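Splicing factor U2AF 35 kDa subunit (Homo sapiens, PDB 1JMT) helps select the 3' splice site in pre-mRNA splicing, pairing with the large U2AF subunit and mediating its interactions with enhancer-bound proteins. Local coordinates at residues N8-P13 / D37-E42. The protein carries 1 engineered substitution. Numbering follows the deposited sequence.
Sequences NIYRNP and DEFFEE
Tyr10, near the end of strand 3-11, and Phe39, midway along helix 22-51, bring the two backbones to 8.0 Å between their CA atoms, and no hydrogen bond crosses the gap. The strand is irregular here: Ile9 and Tyr10 both face Gly69 of strand 68-75 in a classic beta bulge. From the helix Phe39 points toward the strand, its CG anti to the backbone N (chi1 177°), which carries the ring across to Tyr10. The two rings form an edge-to-face pair, with centroids 4.6 Å apart and planes inclined at 53°, well short of perpendicular. Tyr10 supplies the edge: its CD1 lies over the centre of one Phe39 face, 3.4 Å from Phe39 CD2, while Tyr10 CE1 reaches back to 3.8 Å from Phe39 CB. Ile9 meets the same ring at its rim, where its CG2 methyl stands in the ring plane 3.8 Å from Phe39 CZ. Val71 of the adjacent strand 68-75 and Val59 of strand 54-59, one further across the sheet, also touch Phe39, which in addition packs on an aromatic side chain of the bound U2AF65 peptide. A leucine in place of Phe39 would probably leave the CD1 edge of Tyr10 without an aromatic face and weaken the packing against Ile9. Across these two segments the contact is wholly apolar and aromatic, consistent with dispersion and ring electrostatics holding helix to sheet beside the peptide-binding surface of this RNA recognition motif, with the Tyr10 hydroxyl adding a polar tie through its hydrogen bond to His35 ND1.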
ATOM      1  N   ASN A   8       2.749  -3.650  -5.271  1.00 31.58           N
ATOM      2  CA  ASN A   8       2.784  -2.484  -6.134  1.00 40.26           C
ATOM      3  C   ASN A   8       1.792  -1.414  -5.716  1.00 40.57           C
ATOM      4  O   ASN A   8       1.233  -0.712  -6.551  1.00 43.18           O
ATOM      5  CB  ASN A   8       2.505  -2.904  -7.577  1.00 41.02           C
ATOM      6  CG  ASN A   8       3.593  -3.798  -8.150  1.00 42.84           C
ATOM      7  OD1 ASN A   8       3.451  -4.316  -9.254  1.00 52.94           O
ATOM      8  ND2 ASN A   8       4.684  -3.978  -7.408  1.00 47.12           N
ATOM      9  N   ILE A   9       1.582  -1.278  -4.417  1.00 40.75           N
ATOM     10  CA  ILE A   9       0.640  -0.288  -3.934  1.00 41.01           C
ATOM     11  C   ILE A   9       1.210   1.136  -3.992  1.00 43.13           C
ATOM     12  O   ILE A   9       0.464   2.096  -4.159  1.00 44.31           O
ATOM     13  CB  ILE A   9       0.199  -0.625  -2.497  1.00 38.89           C
ATOM     14  CG1 ILE A   9      -1.057   0.179  -2.142  1.00 38.36           C
ATOM     15  CG2 ILE A   9       1.356  -0.369  -1.527  1.00 28.56           C
ATOM     16  CD1 ILE A   9      -1.755  -0.303  -0.892  1.00 31.31           C
ATOM     17  N   TYR A  10       2.530   1.269  -3.877  1.00 41.77           N
ATOM     18  CA  TYR A  10       3.154   2.584  -3.911  1.00 41.49           C
ATOM     19  C   TYR A  10       3.474   3.029  -5.330  1.00 47.33           C
ATOM     20  O   TYR A  10       4.428   2.551  -5.938  1.00 45.37           O
ATOM     21  CB  TYR A  10       4.440   2.597  -3.088  1.00 31.85           C
ATOM     22  CG  TYR A  10       5.041   3.979  -2.939  1.00 34.88           C
ATOM     23  CD1 TYR A  10       4.322   5.008  -2.334  1.00 38.27           C
ATOM     24  CD2 TYR A  10       6.320   4.263  -3.409  1.00 43.93           C
ATOM     25  CE1 TYR A  10       4.859   6.286  -2.201  1.00 44.54           C
ATOM     26  CE2 TYR A  10       6.870   5.538  -3.284  1.00 47.20           C
ATOM     27  CZ  TYR A  10       6.134   6.545  -2.678  1.00 51.09           C
ATOM     28  OH  TYR A  10       6.672   7.808  -2.547  1.00 53.28           O
ATOM     29  N   ARG A  11       2.671   3.949  -5.849  1.00 57.63           N
ATOM     30  CA  ARG A  11       2.860   4.471  -7.198  1.00 68.34           C
ATOM     31  C   ARG A  11       3.427   5.876  -7.190  1.00 69.84           C
ATOM     32  O   ARG A  11       3.265   6.613  -6.218  1.00 72.94           O
ATOM     33  CB  ARG A  11       1.532   4.458  -7.964  1.00 75.41           C
ATOM     34  CG  ARG A  11       1.162   3.126  -8.585  1.00 82.71           C
ATOM     35  CD  ARG A  11       2.143   2.020  -8.237  1.00 87.81           C
ATOM     36  NE  ARG A  11       1.927   0.828  -9.045  1.00 94.21           N
ATOM     37  CZ  ARG A  11       0.744   0.240  -9.199  1.00 98.07           C
ATOM     38  NH1 ARG A  11      -0.342   0.728  -8.601  1.00 99.11           N
ATOM     39  NH2 ARG A  11       0.638  -0.842  -9.953  1.00 99.01           N
ATOM     40  N   ASN A  12       4.088   6.243  -8.282  1.00 74.42           N
ATOM     41  CA  ASN A  12       4.675   7.569  -8.389  1.00 80.23           C
ATOM     42  C   ASN A  12       5.190   7.903  -9.799  1.00 83.18           C
ATOM     43  O   ASN A  12       6.397   8.005 -10.011  1.00 85.17           O
ATOM     44  CB  ASN A  12       5.810   7.696  -7.370  1.00 78.39           C
ATOM     45  CG  ASN A  12       6.141   9.133  -7.044  1.00 84.96           C
ATOM     46  OD1 ASN A  12       5.411  10.050  -7.416  1.00 92.08           O
ATOM     47  ND2 ASN A  12       7.235   9.338  -6.322  1.00 87.46           N
ATOM     48  N   PRO A  13       4.281   8.051 -10.784  1.00 89.19           N
ATOM     49  CA  PRO A  13       4.585   8.376 -12.184  1.00 91.92           C
ATOM     50  C   PRO A  13       5.523   9.541 -12.558  1.00 92.51           C
ATOM     51  O   PRO A  13       6.704   9.300 -12.786  1.00 90.85           O
ATOM     52  CB  PRO A  13       3.196   8.494 -12.792  1.00 92.47           C
ATOM     53  CG  PRO A  13       2.557   7.282 -12.207  1.00 91.98           C
ATOM     54  CD  PRO A  13       2.965   7.385 -10.721  1.00 91.41           C
ATOM     55  N   ASP A  37       6.896   9.971   2.957  1.00 38.99           N
ATOM     56  CA  ASP A  37       6.557   9.995   4.375  1.00 38.82           C
ATOM     57  C   ASP A  37       5.049  10.109   4.596  1.00 36.10           C
ATOM     58  O   ASP A  37       4.507   9.511   5.525  1.00 38.05           O
ATOM     59  CB  ASP A  37       7.278  11.146   5.088  1.00 42.54           C
ATOM     60  CG  ASP A  37       8.789  11.018   5.027  1.00 49.64           C
ATOM     61  OD1 ASP A  37       9.303   9.879   4.982  1.00 51.33           O
ATOM     62  OD2 ASP A  37       9.469  12.064   5.038  1.00 57.85           O
ATOM     63  N   GLU A  38       4.377  10.882   3.748  1.00 35.95           N
ATOM     64  CA  GLU A  38       2.930  11.042   3.854  1.00 38.58           C
ATOM     65  C   GLU A  38       2.268   9.688   3.593  1.00 40.53           C
ATOM     66  O   GLU A  38       1.347   9.277   4.301  1.00 35.84           O
ATOM     67  CB  GLU A  38       2.426  12.054   2.821  1.00 45.34           C
ATOM     68  CG  GLU A  38       0.900  12.129   2.723  1.00 54.02           C
ATOM     69  CD  GLU A  38       0.412  13.083   1.639  1.00 61.72           C
ATOM     70  OE1 GLU A  38       0.725  12.859   0.450  1.00 60.35           O
ATOM     71  OE2 GLU A  38      -0.290  14.061   1.977  1.00 67.20           O
ATOM     72  N   PHE A  39       2.753   9.000   2.564  1.00 37.28           N
ATOM     73  CA  PHE A  39       2.225   7.694   2.193  1.00 38.02           C
ATOM     74  C   PHE A  39       2.419   6.702   3.333  1.00 33.59           C
ATOM     75  O   PHE A  39       1.487   5.995   3.721  1.00 30.94           O
ATOM     76  CB  PHE A  39       2.943   7.175   0.950  1.00 33.07           C
ATOM     77  CG  PHE A  39       2.509   5.804   0.529  1.00 34.76           C
ATOM     78  CD1 PHE A  39       1.322   5.617  -0.176  1.00 35.51           C
ATOM     79  CD2 PHE A  39       3.289   4.691   0.841  1.00 33.04           C
ATOM     80  CE1 PHE A  39       0.921   4.338  -0.563  1.00 35.66           C
ATOM     81  CE2 PHE A  39       2.896   3.410   0.459  1.00 27.67           C
ATOM     82  CZ  PHE A  39       1.711   3.234  -0.242  1.00 34.15           C
ATOM     83  N   PHE A  40       3.643   6.671   3.857  1.00 34.63           N
ATOM     84  CA  PHE A  40       4.032   5.774   4.942  1.00 30.91           C
ATOM     85  C   PHE A  40       3.092   5.918   6.139  1.00 32.30           C
ATOM     86  O   PHE A  40       2.494   4.944   6.595  1.00 33.68           O
ATOM     87  CB  PHE A  40       5.472   6.083   5.368  1.00 26.45           C
ATOM     88  CG  PHE A  40       6.109   5.007   6.198  1.00 30.35           C
ATOM     89  CD1 PHE A  40       7.036   4.136   5.634  1.00 29.25           C
ATOM     90  CD2 PHE A  40       5.787   4.861   7.542  1.00 34.35           C
ATOM     91  CE1 PHE A  40       7.635   3.135   6.392  1.00 29.72           C
ATOM     92  CE2 PHE A  40       6.379   3.859   8.311  1.00 35.38           C
ATOM     93  CZ  PHE A  40       7.307   2.994   7.733  1.00 35.91           C
ATOM     94  N   GLU A  41       2.970   7.143   6.637  1.00 34.78           N
ATOM     95  CA  GLU A  41       2.110   7.443   7.773  1.00 37.96           C
ATOM     96  C   GLU A  41       0.687   6.997   7.452  1.00 36.92           C
ATOM     97  O   GLU A  41       0.001   6.382   8.275  1.00 39.55           O
ATOM     98  CB  GLU A  41       2.156   8.950   8.057  1.00 44.46           C
ATOM     99  CG  GLU A  41       1.346   9.424   9.255  1.00 57.43           C
ATOM    100  CD  GLU A  41      -0.143   9.498   8.969  1.00 72.54           C
ATOM    101  OE1 GLU A  41      -0.536  10.184   8.001  1.00 79.84           O
ATOM    102  OE2 GLU A  41      -0.923   8.873   9.717  1.00 79.76           O
ATOM    103  N   GLU A  42       0.261   7.294   6.232  1.00 38.33           N
ATOM    104  CA  GLU A  42      -1.069   6.935   5.770  1.00 42.55           C
ATOM    105  C   GLU A  42      -1.331   5.434   5.929  1.00 36.05           C
ATOM    106  O   GLU A  42      -2.369   5.026   6.455  1.00 32.09           O
ATOM    107  CB  GLU A  42      -1.222   7.321   4.303  1.00 50.01           C
ATOM    108  CG  GLU A  42      -2.633   7.193   3.790  1.00 64.07           C
ATOM    109  CD  GLU A  42      -3.518   8.323   4.266  1.00 69.55           C
ATOM    110  OE1 GLU A  42      -3.355   9.456   3.766  1.00 74.38           O
ATOM    111  OE2 GLU A  42      -4.372   8.078   5.143  1.00 75.29           O
TER